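Long-range contact in probable glutaredoxin ssr2061 (Synechocystis sp., PDB 4MJE), which probably reduces low-molecular-weight and protein disulfides as a glutathione-dependent oxidoreductase of the thioredoxin superfamily: residues S15-W23 against L68-Q76. The protein carries 1 engineered substitution. Residues are numbered along the deposited sequence; the frame is centred on the assembly and turned at random.
Sequences SAKIEIYTW and LPQIFIDDQ
Ile20 and Ile71 face each other as a non-hydrogen-bonded pair where strand 18-22 runs antiparallel to strand 70-73, and their side chains lie alongside, pointing the same way. With CG1 of Ile20 anti to the backbone N (chi1 -177°), its CG1 lies 3.7 Å from Ile71 CG1 while its CD1 reaches Pro69 CB at 3.8 Å; Ile20 also packs against Ala32 of helix 27-39. Trimming Ile20 to an alanine would probably leave Ile71 CG1 and Pro69 CB without their shared neighbour and open a gap beneath that helix.

The other face carries Glu19, Tyr21 and Phe72. The rings of Tyr21 and Phe72 meet obliquely, planes 65° apart, CE2 of Tyr21 lying 3.6 Å from CE1 of Phe72, and Gln70 O sits at the Tyr21 ring edge. Arg61 bonds Tyr21 OH, makes a cation-pi contact with Phe72 and forms a salt bridge with Glu19 OE2, while Glu19 OE1 is hydrogen-bonded to Tyr46 OH, so both oxygens of a buried carboxylate are satisfied.

At the turn, Asp74 OD1 accepts Lys17 N at 3.0 Å in a nearly straight bond (177°), prolonging the ladder with a side-chain oxygen. The extended Lys17 chain carries NZ to the syn lone pair of Asp75 OD1, 2.7 Å away. A water links Lys17 O, Glu19 OE2 and Asp75 N.

At the far end Leu68 CD1 sits over a face of the Trp23 five-membered ring, 3.9 Å from its centroid. Leu68 and Pro69 both touch Cys29 of the CxxC sequence, and the cis peptide before Pro69, next to that probable redox centre, is a hallmark of the thioredoxin fold.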
loop_
_atom_site.group_PDB
_atom_site.type_symbol
_atom_site.label_atom_id
_atom_site.label_comp_id
_atom_site.label_asym_id
_atom_site.label_seq_id
_atom_site.Cartn_x
_atom_site.Cartn_y
_atom_site.Cartn_z
ATOM N N SER A 15 11.568 7.293 0.892
ATOM C CA SER A 15 11.283 5.891 0.593
ATOM C C SER A 15 9.889 5.710 -0.009
ATOM O O SER A 15 9.139 6.670 -0.151
ATOM C CB SER A 15 11.384 5.052 1.866
ATOM O OG SER A 15 10.487 5.537 2.851
ATOM N N ALA A 16 9.556 4.465 -0.345
ATOM C CA ALA A 16 8.268 4.143 -0.936
ATOM C C ALA A 16 7.140 4.583 -0.013
ATOM O O ALA A 16 7.201 4.412 1.200
ATOM C CB ALA A 16 8.156 2.638 -1.223
ATOM N N LYS A 17 6.127 5.181 -0.617
ATOM C CA LYS A 17 4.900 5.560 0.069
ATOM C C LYS A 17 3.853 4.479 -0.238
ATOM O O LYS A 17 3.380 4.368 -1.376
ATOM C CB LYS A 17 4.480 6.944 -0.440
ATOM C CG LYS A 17 3.240 7.508 0.203
ATOM C CD LYS A 17 2.780 8.730 -0.560
ATOM C CE LYS A 17 1.505 9.298 -0.004
ATOM N NZ LYS A 17 1.020 10.428 -0.838
ATOM N N ILE A 18 3.519 3.672 0.763
ATOM C CA ILE A 18 2.600 2.558 0.599
ATOM C C ILE A 18 1.384 2.791 1.477
ATOM O O ILE A 18 1.512 2.985 2.683
ATOM C CB ILE A 18 3.270 1.222 0.955
ATOM C CG1 ILE A 18 4.516 1.013 0.080
ATOM C CG2 ILE A 18 2.295 0.071 0.774
ATOM C CD1 ILE A 18 5.420 -0.119 0.513
ATOM N N GLU A 19 0.200 2.802 0.861
ATOM C CA GLU A 19 -1.051 3.114 1.543
ATOM C C GLU A 19 -2.079 2.035 1.273
ATOM O O GLU A 19 -2.224 1.579 0.131
ATOM C CB GLU A 19 -1.642 4.434 1.053
ATOM C CG GLU A 19 -0.725 5.629 1.190
ATOM C CD GLU A 19 -1.200 6.787 0.346
ATOM O OE1 GLU A 19 -1.888 7.687 0.879
ATOM O OE2 GLU A 19 -0.902 6.804 -0.862
ATOM N N ILE A 20 -2.795 1.648 2.318
ATOM C CA ILE A 20 -3.916 0.735 2.141
ATOM C C ILE A 20 -5.104 1.186 2.976
ATOM O O ILE A 20 -4.962 1.437 4.175
ATOM C CB ILE A 20 -3.530 -0.733 2.488
ATOM C CG1 ILE A 20 -4.715 -1.662 2.213
ATOM C CG2 ILE A 20 -3.009 -0.884 3.925
ATOM C CD1 ILE A 20 -4.395 -3.121 2.291
ATOM N N TYR A 21 -6.251 1.347 2.308
ATOM C CA TYR A 21 -7.513 1.660 2.955
ATOM C C TYR A 21 -8.251 0.360 3.286
ATOM O O TYR A 21 -8.366 -0.538 2.442
ATOM C CB TYR A 21 -8.433 2.505 2.066
ATOM C CG TYR A 21 -7.938 3.854 1.600
ATOM C CD1 TYR A 21 -8.497 5.030 2.084
ATOM C CD2 TYR A 21 -6.983 3.959 0.590
ATOM C CE1 TYR A 21 -8.085 6.269 1.603
ATOM C CE2 TYR A 21 -6.574 5.189 0.114
ATOM C CZ TYR A 21 -7.126 6.318 0.618
ATOM O OH TYR A 21 -6.734 7.533 0.109
ATOM N N THR A 22 -8.751 0.260 4.515
ATOM C CA THR A 22 -9.328 -0.991 4.984
ATOM C C THR A 22 -10.546 -0.775 5.877
ATOM O O THR A 22 -10.759 0.304 6.428
ATOM C CB THR A 22 -8.333 -1.760 5.869
ATOM O OG1 THR A 22 -8.090 -0.983 7.036
ATOM C CG2 THR A 22 -7.025 -2.043 5.182
ATOM N N TRP A 23 -11.325 -1.852 6.026
ATOM C CA TRP A 23 -12.047 -2.102 7.260
ATOM C C TRP A 23 -11.274 -3.208 7.982
ATOM O O TRP A 23 -10.836 -4.172 7.362
ATOM C CB TRP A 23 -13.508 -2.510 6.993
ATOM C CG TRP A 23 -14.438 -1.353 6.881
ATOM C CD1 TRP A 23 -14.098 -0.052 6.635
ATOM C CD2 TRP A 23 -15.871 -1.382 7.014
ATOM N NE1 TRP A 23 -15.229 0.731 6.612
ATOM C CE2 TRP A 23 -16.327 -0.063 6.845
ATOM C CE3 TRP A 23 -16.809 -2.399 7.253
ATOM C CZ2 TRP A 23 -17.678 0.273 6.917
ATOM C CZ3 TRP A 23 -18.146 -2.061 7.307
ATOM C CH2 TRP A 23 -18.567 -0.742 7.140
ATOM N N LEU A 68 -13.307 -2.570 -0.840
ATOM C CA LEU A 68 -12.135 -2.601 0.030
ATOM C C LEU A 68 -11.360 -3.894 -0.173
ATOM O O LEU A 68 -11.923 -4.925 -0.496
ATOM C CB LEU A 68 -12.569 -2.524 1.496
ATOM C CG LEU A 68 -13.278 -1.239 1.902
ATOM C CD1 LEU A 68 -13.858 -1.380 3.291
ATOM C CD2 LEU A 68 -12.311 -0.068 1.808
ATOM N N PRO A 69 -10.046 -3.863 0.013
ATOM C CA PRO A 69 -9.213 -2.694 0.282
ATOM C C PRO A 69 -8.918 -1.913 -0.996
ATOM O O PRO A 69 -9.203 -2.373 -2.098
ATOM C CB PRO A 69 -7.912 -3.323 0.802
ATOM C CG PRO A 69 -7.832 -4.589 0.058
ATOM C CD PRO A 69 -9.249 -5.100 -0.019
ATOM N N GLN A 70 -8.295 -0.745 -0.845
ATOM C CA GLN A 70 -7.677 -0.044 -1.985
ATOM C C GLN A 70 -6.235 0.282 -1.609
ATOM O O GLN A 70 -5.971 0.793 -0.516
ATOM C CB GLN A 70 -8.435 1.238 -2.371
ATOM C CG GLN A 70 -9.889 1.006 -2.782
ATOM C CD GLN A 70 -10.015 0.212 -4.051
ATOM O OE1 GLN A 70 -9.068 0.127 -4.839
ATOM N NE2 GLN A 70 -11.178 -0.393 -4.261
ATOM N N ILE A 71 -5.323 -0.034 -2.512
ATOM C CA ILE A 71 -3.897 0.068 -2.277
ATOM C C ILE A 71 -3.264 1.018 -3.268
ATOM O O ILE A 71 -3.571 0.978 -4.441
ATOM C CB ILE A 71 -3.248 -1.330 -2.412
ATOM C CG1 ILE A 71 -3.821 -2.271 -1.350
ATOM C CG2 ILE A 71 -1.731 -1.265 -2.295
ATOM C CD1 ILE A 71 -3.835 -3.711 -1.766
ATOM N N PHE A 72 -2.374 1.867 -2.741
ATOM C CA PHE A 72 -1.584 2.827 -3.513
ATOM C C PHE A 72 -0.107 2.638 -3.182
ATOM O O PHE A 72 0.253 2.475 -2.027
ATOM C CB PHE A 72 -2.012 4.278 -3.199
ATOM C CG PHE A 72 -3.422 4.598 -3.640
ATOM C CD1 PHE A 72 -4.505 4.129 -2.911
ATOM C CD2 PHE A 72 -3.668 5.335 -4.794
ATOM C CE1 PHE A 72 -5.810 4.402 -3.324
ATOM C CE2 PHE A 72 -4.982 5.612 -5.178
ATOM C CZ PHE A 72 -6.028 5.123 -4.449
ATOM N N ILE A 73 0.728 2.717 -4.205
ATOM C CA ILE A 73 2.177 2.695 -4.028
ATOM C C ILE A 73 2.752 3.856 -4.822
ATOM O O ILE A 73 2.501 3.964 -6.021
ATOM C CB ILE A 73 2.801 1.365 -4.507
ATOM C CG1 ILE A 73 2.267 0.189 -3.690
ATOM C CG2 ILE A 73 4.335 1.404 -4.393
ATOM C CD1 ILE A 73 2.677 -1.156 -4.250
ATOM N N ASP A 74 3.512 4.716 -4.153
ATOM C CA ASP A 74 4.044 5.945 -4.738
ATOM C C ASP A 74 2.994 6.708 -5.520
ATOM O O ASP A 74 3.215 7.190 -6.622
ATOM C CB ASP A 74 5.271 5.649 -5.585
ATOM C CG ASP A 74 6.471 5.326 -4.736
ATOM O OD1 ASP A 74 6.453 5.704 -3.533
ATOM O OD2 ASP A 74 7.415 4.693 -5.256
ATOM N N ASP A 75 1.828 6.776 -4.895
ATOM C CA ASP A 75 0.690 7.565 -5.344
ATOM C C ASP A 75 -0.061 6.949 -6.508
ATOM O O ASP A 75 -1.068 7.497 -6.937
ATOM C CB ASP A 75 1.083 9.030 -5.636
ATOM C CG ASP A 75 1.402 9.801 -4.380
ATOM O OD1 ASP A 75 0.769 9.543 -3.339
ATOM O OD2 ASP A 75 2.286 10.667 -4.431
ATOM N N GLN A 76 0.394 5.797 -6.993
ATOM C CA GLN A 76 -0.329 5.089 -8.043
ATOM C C GLN A 76 -1.328 4.104 -7.453
ATOM O O GLN A 76 -0.999 3.328 -6.561
ATOM C CB GLN A 76 0.646 4.327 -8.929
ATOM C CG GLN A 76 -0.054 3.615 -10.062
ATOM C CD GLN A 76 0.889 2.811 -10.923
ATOM O OE1 GLN A 76 1.886 2.264 -10.442
ATOM N NE2 GLN A 76 0.583 2.738 -12.213
HETATM O O HOH W 1 1.051 5.697 -2.413
HETATM O O HOH W 2 3.732 11.853 -2.445
#